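Local coordinates for cyclic GMP-AMP synthase-like receptor (Tribolium castaneum, PDB 7LT2), which senses double-stranded RNA in the cytoplasm and, as a nucleotidyltransferase of innate immunity, joins ATP and GTP into cyclic GMP-AMP, at residues N91-W97 against R238-L242; V195-S201 against P220-P226; F244-E248 against P322-C326; Y279-T283 against L331-L335. All coordinates share one frame; numbering follows the deposited sequence.

Overall arrangement
Followed from the N terminus, the chain first lays down strand 95-100, which pairs with strand 240-243 in contact 1 and so closes a loop of 140 residues. Within that loop, strands 188-200 and 222-225 meet in contact 2, a much shorter closure of 18 residues. Strand 222-225 also neighbours strand 240-243, so the two contacts belong to one sheet of the nucleotidyltransferase domain. Contact 3 opens just after contact 1 ends and, across 73 residues, joins the start of helix 245-251 to the 322-326 loop of the HhH/H2TH-like region. Contact 4, helix 278-291 against 331-335, closes 47 residues and crosses contact 3 along the chain; Glu-248 joins them through Tyr-279 and Lys-282.

Contact 1: N91-W97 against R238-L242; sequences NVPGFVW and RYWSL
Trp-97 and Tyr-239 meet edge to face, the indole presenting NE1 over the centre of the phenol ring with the two planes at 83°. Arg-238 covers one face of the same indole: its CB lies 3.9 Å from the centroid of the five-membered ring of Trp-97 as a CH-pi contact, and the extended chain carries the guanidinium into an off-centre cation-pi contact with the six-membered ring. Phe-128 offers this arginine a second aromatic surface.

Polar bonds hold the other end of the phenol. Tyr-239 OH donates to an in-plane lone pair of Asn-91 OD1 at 2.7 Å, amide and ring being nearly coplanar; Asn-234 O, also an acceptor, must share or compete for that proton. Between the strands, Val-96 N reaches Trp-240 O at 2.9 Å and Trp-240 N returns to Val-96 O at 3.0 Å, an antiparallel hydrogen-bonded pair. Where the strands part, one water bridges Gly-94 O and Leu-242 N.

Apolar contact adds Val-96 CG1 on Leu-242 CD1 at 3.7 Å. Gripped by ring face and hydroxyl, Tyr-239 thus joins the residues flanking the type II turn of Val-92 to Phe-95 to the strand carrying Ser-241 and Leu-242, probable GTP-site residues.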
# COMPACT_ATOMS: atom_id res chain seq x y z
N ASN A 91 -11.04 15.93 -13.79
CA ASN A 91 -11.07 15.56 -15.20
C ASN A 91 -10.06 14.47 -15.56
O ASN A 91 -9.91 14.16 -16.74
CB ASN A 91 -10.85 16.80 -16.07
CG ASN A 91 -9.67 17.63 -15.62
OD1 ASN A 91 -8.83 17.18 -14.84
ND2 ASN A 91 -9.59 18.87 -16.11
N VAL A 92 -9.38 13.90 -14.58
CA VAL A 92 -8.51 12.74 -14.78
C VAL A 92 -9.08 11.60 -13.95
O VAL A 92 -9.11 11.68 -12.72
CB VAL A 92 -7.05 13.03 -14.38
CG1 VAL A 92 -6.19 11.79 -14.62
CG2 VAL A 92 -6.51 14.22 -15.15
N PRO A 93 -9.56 10.52 -14.57
CA PRO A 93 -10.22 9.45 -13.80
C PRO A 93 -9.33 8.90 -12.70
O PRO A 93 -8.15 8.60 -12.92
CB PRO A 93 -10.53 8.39 -14.87
CG PRO A 93 -10.61 9.16 -16.14
CD PRO A 93 -9.60 10.27 -16.02
N GLY A 94 -9.90 8.77 -11.50
CA GLY A 94 -9.18 8.29 -10.34
C GLY A 94 -8.65 9.38 -9.43
O GLY A 94 -8.21 9.07 -8.31
N PHE A 95 -8.68 10.64 -9.87
CA PHE A 95 -8.14 11.75 -9.10
C PHE A 95 -9.23 12.75 -8.78
O PHE A 95 -10.21 12.89 -9.53
CB PHE A 95 -6.99 12.43 -9.87
CG PHE A 95 -5.81 11.53 -10.09
CD1 PHE A 95 -5.78 10.66 -11.17
CD2 PHE A 95 -4.74 11.55 -9.21
CE1 PHE A 95 -4.70 9.82 -11.37
CE2 PHE A 95 -3.66 10.72 -9.41
CZ PHE A 95 -3.64 9.85 -10.49
N VAL A 96 -9.06 13.45 -7.67
CA VAL A 96 -10.07 14.38 -7.16
C VAL A 96 -9.41 15.70 -6.79
O VAL A 96 -8.20 15.79 -6.58
CB VAL A 96 -10.83 13.80 -5.95
CG1 VAL A 96 -11.52 12.49 -6.33
CG2 VAL A 96 -9.88 13.59 -4.78
N TRP A 97 -10.24 16.73 -6.70
CA TRP A 97 -9.87 18.01 -6.12
C TRP A 97 -10.60 18.18 -4.79
O TRP A 97 -11.68 17.62 -4.59
CB TRP A 97 -10.22 19.18 -7.05
CG TRP A 97 -9.41 19.22 -8.31
CD1 TRP A 97 -8.39 18.39 -8.66
CD2 TRP A 97 -9.55 20.16 -9.38
NE1 TRP A 97 -7.89 18.75 -9.89
CE2 TRP A 97 -8.58 19.84 -10.35
CE3 TRP A 97 -10.40 21.25 -9.62
CZ2 TRP A 97 -8.44 20.56 -11.54
CZ3 TRP A 97 -10.26 21.96 -10.80
CH2 TRP A 97 -9.29 21.61 -11.74
N ARG A 238 -3.22 20.39 -7.53
CA ARG A 238 -4.61 20.20 -7.12
C ARG A 238 -5.07 18.75 -7.16
O ARG A 238 -6.11 18.43 -6.57
CB ARG A 238 -5.55 21.01 -8.01
CG ARG A 238 -5.77 22.42 -7.56
CD ARG A 238 -7.02 22.98 -8.21
NE ARG A 238 -7.03 24.43 -8.20
CZ ARG A 238 -7.90 25.17 -8.86
NH1 ARG A 238 -8.84 24.63 -9.61
NH2 ARG A 238 -7.83 26.50 -8.76
N TYR A 239 -4.35 17.87 -7.86
CA TYR A 239 -4.83 16.52 -8.13
C TYR A 239 -4.38 15.57 -7.03
O TYR A 239 -3.18 15.36 -6.83
CB TYR A 239 -4.34 16.03 -9.49
CG TYR A 239 -5.00 16.73 -10.66
CD1 TYR A 239 -4.57 17.97 -11.08
CD2 TYR A 239 -6.07 16.14 -11.34
CE1 TYR A 239 -5.16 18.62 -12.15
CE2 TYR A 239 -6.67 16.78 -12.41
CZ TYR A 239 -6.22 18.02 -12.81
OH TYR A 239 -6.80 18.67 -13.88
N TRP A 240 -5.35 14.99 -6.33
CA TRP A 240 -5.11 14.01 -5.28
C TRP A 240 -5.59 12.63 -5.74
O TRP A 240 -6.59 12.53 -6.45
CB TRP A 240 -5.85 14.40 -3.99
CG TRP A 240 -5.28 15.60 -3.34
CD1 TRP A 240 -5.40 16.90 -3.76
CD2 TRP A 240 -4.50 15.64 -2.14
NE1 TRP A 240 -4.74 17.74 -2.90
CE2 TRP A 240 -4.18 17.00 -1.90
CE3 TRP A 240 -4.04 14.67 -1.25
CZ2 TRP A 240 -3.42 17.40 -0.80
CZ3 TRP A 240 -3.29 15.07 -0.15
CH2 TRP A 240 -2.99 16.43 0.06
N SER A 241 -4.87 11.59 -5.32
CA SER A 241 -5.30 10.22 -5.55
C SER A 241 -6.24 9.78 -4.43
O SER A 241 -6.15 10.25 -3.30
CB SER A 241 -4.10 9.27 -5.59
OG SER A 241 -3.21 9.59 -6.65
N LEU A 242 -7.12 8.84 -4.76
CA LEU A 242 -8.00 8.23 -3.77
C LEU A 242 -7.39 6.93 -3.28
O LEU A 242 -6.80 6.17 -4.06
CB LEU A 242 -9.38 7.95 -4.37
CG LEU A 242 -10.25 9.18 -4.61
CD1 LEU A 242 -11.30 8.86 -5.64
CD2 LEU A 242 -10.90 9.65 -3.32
O HOH W 1 -8.01 21.25 -15.66
O HOH W 2 -7.14 6.99 -7.12

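Contact 2: V195-S201 against P220-P226; sequences VACFVFS and PEFFIVP
Phe-200 and Phe-222 face the same side of the sheet, their rings inclined at 35° in an arrangement that is neither a stack nor edge-to-face. The phenyl of Phe-222 stands between its backbone N and carbonyl carbon (chi1 67°), which swings CZ across to Phe-200 CB at 4.0 Å. Ile-224 continues this face. Its CD1 comes up to the rim of the neighbouring phenyl, 3.8 Å from Phe-200 CE2, while CG1 of the isoleucine rests against Phe-198 CB. Beyond the pair, Leu-242 and Trp-205 meet the Phe-222 ring.

These residues belong to the central sheet of the nucleotidyltransferase fold, in which strand 188-200 runs parallel to strand 70-77 on one flank and antiparallel to strand 222-225 on the other. The antiparallel side is held by two reciprocal backbone pairs, Phe-198 with Ile-224 and Phe-200 with Phe-222; the shortest bond runs from Ile-224 N to Phe-198 O at 2.8 Å.

On the reverse face, Cys-197 approaches the Phe-223 ring obliquely, its SG 4.8 Å from the ring centroid in a sulfur-aromatic contact, and the same SG touches Val-225 CG2 at 4.0 Å. Val-199 sets CG2 3.6 Å from Glu-221 OE1, the oxygen that forms a salt bridge with Arg-52. At the far end, Pro-226 CD presses on Ala-196 O at 3.1 Å, a buried carbonyl oxygen for which the model holds no polar partner.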
# COMPACT_ATOMS: atom_id res chain seq x y z
N VAL A 195 3.49 9.30 4.83
CA VAL A 195 2.66 9.88 3.78
C VAL A 195 1.52 10.67 4.41
O VAL A 195 0.66 10.10 5.09
CB VAL A 195 2.10 8.78 2.85
CG1 VAL A 195 1.32 9.40 1.70
CG2 VAL A 195 3.24 7.89 2.34
N ALA A 196 1.49 11.98 4.16
CA ALA A 196 0.44 12.84 4.68
C ALA A 196 -0.82 12.71 3.83
O ALA A 196 -0.80 13.03 2.64
CB ALA A 196 0.92 14.29 4.70
N CYS A 197 -1.91 12.26 4.45
CA CYS A 197 -3.18 12.03 3.77
C CYS A 197 -4.30 12.79 4.48
O CYS A 197 -4.15 13.22 5.62
CB CYS A 197 -3.53 10.54 3.73
SG CYS A 197 -2.22 9.47 3.08
N PHE A 198 -5.43 12.93 3.79
CA PHE A 198 -6.62 13.53 4.37
C PHE A 198 -7.78 12.54 4.30
O PHE A 198 -8.06 11.99 3.23
CB PHE A 198 -6.98 14.85 3.68
CG PHE A 198 -6.10 15.99 4.09
CD1 PHE A 198 -6.42 16.76 5.20
CD2 PHE A 198 -4.94 16.28 3.39
CE1 PHE A 198 -5.60 17.81 5.59
CE2 PHE A 198 -4.13 17.32 3.78
CZ PHE A 198 -4.45 18.09 4.88
N VAL A 199 -8.45 12.33 5.44
CA VAL A 199 -9.47 11.30 5.59
C VAL A 199 -10.85 11.95 5.66
O VAL A 199 -11.00 13.04 6.23
CB VAL A 199 -9.20 10.41 6.82
CG1 VAL A 199 -9.21 11.22 8.12
CG2 VAL A 199 -10.18 9.24 6.88
N PHE A 200 -11.84 11.28 5.08
CA PHE A 200 -13.19 11.81 4.98
C PHE A 200 -14.21 10.75 5.36
O PHE A 200 -13.93 9.55 5.32
CB PHE A 200 -13.47 12.32 3.57
CG PHE A 200 -12.52 13.39 3.13
CD1 PHE A 200 -12.75 14.71 3.45
CD2 PHE A 200 -11.37 13.06 2.42
CE1 PHE A 200 -11.87 15.69 3.06
CE2 PHE A 200 -10.49 14.04 2.03
CZ PHE A 200 -10.73 15.35 2.35
N SER A 201 -15.40 11.21 5.73
CA SER A 201 -16.50 10.33 6.12
C SER A 201 -17.28 9.89 4.89
O SER A 201 -17.09 10.38 3.77
CB SER A 201 -17.44 11.04 7.11
OG SER A 201 -18.18 12.06 6.46
N PRO A 220 -16.61 3.11 6.83
CA PRO A 220 -17.21 4.30 6.20
C PRO A 220 -16.20 5.27 5.62
O PRO A 220 -16.57 6.05 4.73
CB PRO A 220 -18.00 4.95 7.34
CG PRO A 220 -17.24 4.56 8.56
CD PRO A 220 -16.76 3.15 8.30
N GLU A 221 -14.96 5.28 6.10
CA GLU A 221 -14.02 6.34 5.78
C GLU A 221 -13.10 5.94 4.64
O GLU A 221 -12.77 4.76 4.45
CB GLU A 221 -13.19 6.72 7.00
CG GLU A 221 -14.02 7.29 8.14
CD GLU A 221 -13.23 7.55 9.40
OE1 GLU A 221 -11.99 7.36 9.39
OE2 GLU A 221 -13.84 7.95 10.41
N PHE A 222 -12.68 6.94 3.87
CA PHE A 222 -11.67 6.78 2.84
C PHE A 222 -10.75 7.98 2.92
O PHE A 222 -11.04 8.95 3.63
CB PHE A 222 -12.31 6.68 1.45
CG PHE A 222 -12.96 7.94 1.00
CD1 PHE A 222 -14.21 8.30 1.50
CD2 PHE A 222 -12.34 8.78 0.10
CE1 PHE A 222 -14.81 9.48 1.10
CE2 PHE A 222 -12.94 9.97 -0.30
CZ PHE A 222 -14.18 10.31 0.20
N PHE A 223 -9.63 7.94 2.21
CA PHE A 223 -8.73 9.09 2.28
C PHE A 223 -8.13 9.39 0.92
O PHE A 223 -8.19 8.58 -0.01
CB PHE A 223 -7.64 8.91 3.36
CG PHE A 223 -6.83 7.64 3.26
CD1 PHE A 223 -7.27 6.46 3.87
CD2 PHE A 223 -5.59 7.64 2.64
CE1 PHE A 223 -6.50 5.30 3.81
CE2 PHE A 223 -4.81 6.50 2.59
CZ PHE A 223 -5.27 5.32 3.17
N ILE A 224 -7.59 10.60 0.81
CA ILE A 224 -6.92 11.04 -0.40
C ILE A 224 -5.43 11.11 -0.12
O ILE A 224 -4.99 11.40 1.00
CB ILE A 224 -7.45 12.40 -0.92
CG1 ILE A 224 -7.20 13.53 0.09
CG2 ILE A 224 -8.93 12.27 -1.29
CD1 ILE A 224 -7.66 14.93 -0.39
N VAL A 225 -4.65 10.84 -1.16
CA VAL A 225 -3.20 10.64 -1.07
C VAL A 225 -2.54 11.64 -2.01
O VAL A 225 -3.01 11.84 -3.13
CB VAL A 225 -2.83 9.19 -1.42
CG1 VAL A 225 -1.33 8.98 -1.39
CG2 VAL A 225 -3.50 8.22 -0.45
N PRO A 226 -1.44 12.30 -1.59
CA PRO A 226 -0.86 13.38 -2.41
C PRO A 226 0.02 12.88 -3.54
O PRO A 226 1.11 13.42 -3.77
CB PRO A 226 -0.05 14.18 -1.39
CG PRO A 226 0.38 13.16 -0.38
CD PRO A 226 -0.75 12.15 -0.30

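Contact 3: F244-E248 against P322-C326; sequences FQEQE and PYYWC
Phe-244 lies across the indole of Trp-325, its CD2 3.3 Å from Trp-325 CG. The phenyl and the five-membered ring are inclined at 41°, an oblique overlap, while the methylene sits more squarely over the indole: Phe-244 CB is 3.7 Å from the centroid of the five-membered ring of Trp-325, as a CH-pi contact. The opposite face of the indole is covered from within its own loop by Tyr-324, whose CD2 sits over the ring centre. Trp-325 is therefore clasped between two aromatic side chains.

Its edge is held as well. Trp-325 NE1 donates to Glu-248 OE2 at 2.8 Å with an angle of 153° at the hydrogen. The carboxylate, brought to NE1 by a chain extended beyond CG, lies within 11° of the indole plane and uses the anti lone pair of OE2. Glu-248 CG is itself at the ring edge, 3.7 Å from Trp-325 NE1. The same OE2 accepts from Tyr-279 OH, and OE1 forms a salt bridge with Lys-282; three side chains thus fix the carboxylate. Farther round, Gln-247 CB touches Trp-325 CH2 at 4.0 Å.

By similarity, 244-248 contributes to the GTP site and 245-248 also to the ATP site. Phe-244 is the N-cap residue of helix 245-251, directly after strand 240-243, so the contact joins this strand-to-helix junction to the loop between helices 301-318 and 337-354, beside helix 278-291.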
# COMPACT_ATOMS: atom_id res chain seq x y z
N PHE A 244 -8.75 3.62 -1.45
CA PHE A 244 -9.77 2.72 -0.92
C PHE A 244 -9.14 1.44 -0.39
O PHE A 244 -9.76 0.38 -0.39
CB PHE A 244 -10.81 2.43 -2.00
CG PHE A 244 -11.48 3.67 -2.55
CD1 PHE A 244 -12.30 4.44 -1.75
CD2 PHE A 244 -11.27 4.07 -3.87
CE1 PHE A 244 -12.91 5.59 -2.24
CE2 PHE A 244 -11.88 5.21 -4.37
CZ PHE A 244 -12.71 5.97 -3.55
N GLN A 245 -7.88 1.55 0.08
CA GLN A 245 -7.14 0.38 0.53
C GLN A 245 -7.76 -0.26 1.76
O GLN A 245 -7.60 -1.47 1.97
CB GLN A 245 -5.69 0.76 0.85
CG GLN A 245 -4.87 1.26 -0.32
CD GLN A 245 -3.53 1.79 0.14
OE1 GLN A 245 -2.55 1.04 0.22
NE2 GLN A 245 -3.47 3.08 0.45
N GLU A 246 -8.43 0.52 2.61
CA GLU A 246 -9.07 -0.09 3.77
C GLU A 246 -10.20 -1.02 3.34
O GLU A 246 -10.36 -2.11 3.89
CB GLU A 246 -9.58 0.98 4.73
CG GLU A 246 -9.86 0.44 6.13
CD GLU A 246 -9.51 1.43 7.23
OE1 GLU A 246 -9.49 2.65 6.95
OE2 GLU A 246 -9.27 1.00 8.37
N GLN A 247 -10.97 -0.61 2.32
CA GLN A 247 -12.03 -1.46 1.79
C GLN A 247 -11.47 -2.63 1.00
O GLN A 247 -12.00 -3.75 1.08
CB GLN A 247 -12.98 -0.63 0.92
CG GLN A 247 -13.84 0.35 1.71
CD GLN A 247 -13.11 1.64 2.07
OE1 GLN A 247 -12.06 1.96 1.50
NE2 GLN A 247 -13.67 2.39 3.01
N GLU A 248 -10.41 -2.40 0.21
CA GLU A 248 -9.78 -3.50 -0.52
C GLU A 248 -9.28 -4.58 0.42
O GLU A 248 -9.37 -5.78 0.11
CB GLU A 248 -8.62 -2.97 -1.38
CG GLU A 248 -9.05 -2.13 -2.56
CD GLU A 248 -7.88 -1.47 -3.28
OE1 GLU A 248 -6.72 -1.83 -3.00
OE2 GLU A 248 -8.12 -0.60 -4.13
N PRO A 322 -9.24 -2.35 -15.91
CA PRO A 322 -9.89 -1.16 -15.36
C PRO A 322 -9.58 -1.00 -13.88
O PRO A 322 -9.62 -1.97 -13.12
CB PRO A 322 -11.38 -1.42 -15.61
CG PRO A 322 -11.42 -2.44 -16.70
CD PRO A 322 -10.20 -3.29 -16.50
N TYR A 323 -9.23 0.23 -13.50
CA TYR A 323 -9.20 0.59 -12.09
C TYR A 323 -10.52 0.16 -11.45
O TYR A 323 -11.60 0.45 -11.97
CB TYR A 323 -8.98 2.11 -11.98
CG TYR A 323 -8.86 2.68 -10.58
CD1 TYR A 323 -8.16 2.03 -9.58
CD2 TYR A 323 -9.44 3.91 -10.28
CE1 TYR A 323 -8.05 2.58 -8.31
CE2 TYR A 323 -9.33 4.46 -9.02
CZ TYR A 323 -8.64 3.80 -8.04
OH TYR A 323 -8.54 4.36 -6.79
N TYR A 324 -10.42 -0.58 -10.35
CA TYR A 324 -11.61 -1.21 -9.79
C TYR A 324 -12.63 -0.18 -9.32
O TYR A 324 -13.84 -0.44 -9.37
CB TYR A 324 -11.21 -2.13 -8.63
CG TYR A 324 -12.37 -2.81 -7.95
CD1 TYR A 324 -13.05 -3.85 -8.56
CD2 TYR A 324 -12.79 -2.41 -6.68
CE1 TYR A 324 -14.12 -4.48 -7.94
CE2 TYR A 324 -13.84 -3.04 -6.05
CZ TYR A 324 -14.51 -4.06 -6.69
OH TYR A 324 -15.57 -4.68 -6.06
N TRP A 325 -12.16 0.98 -8.87
CA TRP A 325 -13.03 2.00 -8.30
C TRP A 325 -13.47 3.06 -9.29
O TRP A 325 -14.42 3.79 -9.01
CB TRP A 325 -12.33 2.66 -7.11
CG TRP A 325 -11.93 1.65 -6.08
CD1 TRP A 325 -10.70 1.10 -5.90
CD2 TRP A 325 -12.79 1.05 -5.10
NE1 TRP A 325 -10.73 0.20 -4.86
CE2 TRP A 325 -12.01 0.15 -4.35
CE3 TRP A 325 -14.15 1.19 -4.78
CZ2 TRP A 325 -12.53 -0.61 -3.30
CZ3 TRP A 325 -14.67 0.44 -3.74
CH2 TRP A 325 -13.86 -0.45 -3.02
N CYS A 326 -12.81 3.16 -10.44
CA CYS A 326 -13.17 4.16 -11.46
C CYS A 326 -12.77 3.56 -12.81
O CYS A 326 -11.62 3.66 -13.23
CB CYS A 326 -12.47 5.48 -11.19
SG CYS A 326 -13.03 6.87 -12.21

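Contact 4: Y279-T283 against L331-L335; sequences YYIKT and LIGHL
Helix 278-291 of the HhH/H2TH-like domain, whose first turn probably contributes to the ATP site, is met here by the loop that leads into helix 337-354. Tyr-280 carries most of the contact. One face of its ring lies against the backbone of Leu-331, with the carbonyl carbon offset toward the rim, and Leu-331 CB reaches Tyr-280 CD1 at 3.8 Å. Ile-332 CG2 meets the ring obliquely, 3.4 Å from Tyr-280 CD2; the first torsion of the isoleucine, with CG2 anti to the carbonyl carbon, turns this methyl to the tyrosine.

The hydroxyl end is bound through water. One water donates to Leu-331 O at 2.8 Å and is also hydrogen-bonded to Tyr-280 OH. A second lies between that hydroxyl and His-334 NE2, but so close to the nitrogen that its bonding there is doubtful. His-334, in the type I turn from Ile-332 to Leu-335, approaches from the opposite direction, setting Tyr-280 OH near the plane of the imidazole at its edge, 3.2 Å from His-334 CE1.

Leu-331 CD1 touches both Tyr-279 and Thr-283, coming 4.0 Å from Tyr-279 CD2. Thr-283 and Leu-331 meet tip to tip, OG1 of the threonine 3.3 Å from CD1 of the leucine. That hydroxyl is already committed to the helix: Thr-283 OG1 donates to Tyr-279 O at 2.8 Å, approaching from the face of the carbonyl plane opposite to Thr-283 N.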
# COMPACT_ATOMS: atom_id res chain seq x y z
N TYR A 279 0.02 -3.86 -8.21
CA TYR A 279 -1.36 -3.41 -8.00
C TYR A 279 -2.26 -3.81 -9.16
O TYR A 279 -3.47 -3.95 -8.98
CB TYR A 279 -1.42 -1.90 -7.78
CG TYR A 279 -2.81 -1.41 -7.39
CD1 TYR A 279 -3.36 -1.75 -6.15
CD2 TYR A 279 -3.56 -0.63 -8.25
CE1 TYR A 279 -4.63 -1.30 -5.79
CE2 TYR A 279 -4.83 -0.18 -7.89
CZ TYR A 279 -5.36 -0.52 -6.67
OH TYR A 279 -6.61 -0.07 -6.33
N TYR A 280 -1.69 -4.00 -10.35
CA TYR A 280 -2.50 -4.44 -11.48
C TYR A 280 -2.98 -5.87 -11.26
O TYR A 280 -4.11 -6.22 -11.64
CB TYR A 280 -1.72 -4.33 -12.79
CG TYR A 280 -1.10 -2.97 -13.06
CD1 TYR A 280 -1.50 -1.84 -12.36
CD2 TYR A 280 -0.10 -2.83 -14.01
CE1 TYR A 280 -0.93 -0.61 -12.60
CE2 TYR A 280 0.47 -1.60 -14.27
CZ TYR A 280 0.06 -0.49 -13.55
OH TYR A 280 0.63 0.74 -13.80
N ILE A 281 -2.14 -6.72 -10.66
CA ILE A 281 -2.56 -8.07 -10.32
C ILE A 281 -3.59 -8.04 -9.20
O ILE A 281 -4.61 -8.74 -9.26
CB ILE A 281 -1.34 -8.93 -9.94
CG1 ILE A 281 -0.44 -9.13 -11.16
CG2 ILE A 281 -1.78 -10.28 -9.39
CD1 ILE A 281 0.92 -9.70 -10.82
N LYS A 282 -3.35 -7.22 -8.17
CA LYS A 282 -4.34 -7.05 -7.11
C LYS A 282 -5.68 -6.61 -7.69
O LYS A 282 -6.74 -7.13 -7.31
CB LYS A 282 -3.85 -6.02 -6.09
CG LYS A 282 -4.69 -5.94 -4.81
CD LYS A 282 -4.28 -4.75 -3.96
CE LYS A 282 -5.06 -4.71 -2.65
NZ LYS A 282 -4.81 -3.44 -1.90
N THR A 283 -5.65 -5.68 -8.66
CA THR A 283 -6.87 -5.19 -9.28
C THR A 283 -7.61 -6.30 -10.02
O THR A 283 -8.84 -6.39 -9.95
CB THR A 283 -6.55 -4.03 -10.23
OG1 THR A 283 -6.01 -2.93 -9.48
CG2 THR A 283 -7.80 -3.57 -10.96
N LEU A 331 -5.57 0.79 -16.04
CA LEU A 331 -4.31 0.78 -15.31
C LEU A 331 -3.12 0.43 -16.19
O LEU A 331 -1.98 0.82 -15.89
CB LEU A 331 -4.39 -0.19 -14.13
CG LEU A 331 -5.39 0.18 -13.03
CD1 LEU A 331 -5.32 -0.82 -11.88
CD2 LEU A 331 -5.14 1.59 -12.54
N ILE A 332 -3.34 -0.30 -17.28
CA ILE A 332 -2.26 -0.64 -18.20
C ILE A 332 -2.43 0.05 -19.55
O ILE A 332 -1.84 -0.37 -20.54
CB ILE A 332 -2.12 -2.17 -18.36
CG1 ILE A 332 -3.42 -2.79 -18.85
CG2 ILE A 332 -1.67 -2.80 -17.06
CD1 ILE A 332 -3.31 -4.27 -19.15
N GLY A 333 -3.25 1.10 -19.60
CA GLY A 333 -3.43 1.84 -20.84
C GLY A 333 -2.17 2.47 -21.37
O GLY A 333 -2.09 2.77 -22.57
N HIS A 334 -1.17 2.67 -20.52
CA HIS A 334 0.09 3.28 -20.92
C HIS A 334 1.11 2.28 -21.44
O HIS A 334 2.14 2.70 -21.99
CB HIS A 334 0.70 4.06 -19.75
CG HIS A 334 1.03 3.19 -18.57
ND1 HIS A 334 0.06 2.66 -17.75
CD2 HIS A 334 2.21 2.76 -18.08
CE1 HIS A 334 0.63 1.94 -16.80
NE2 HIS A 334 1.94 1.99 -16.98
N LEU A 335 0.87 0.98 -21.29
CA LEU A 335 1.83 -0.02 -21.75
C LEU A 335 1.62 -0.33 -23.23
O LEU A 335 0.49 -0.37 -23.73
CB LEU A 335 1.70 -1.30 -20.93
CG LEU A 335 2.08 -1.17 -19.46
CD1 LEU A 335 1.88 -2.49 -18.75
CD2 LEU A 335 3.52 -0.70 -19.32
O HOH W 3 -1.65 2.92 -14.01
O HOH W 4 3.30 0.76 -15.37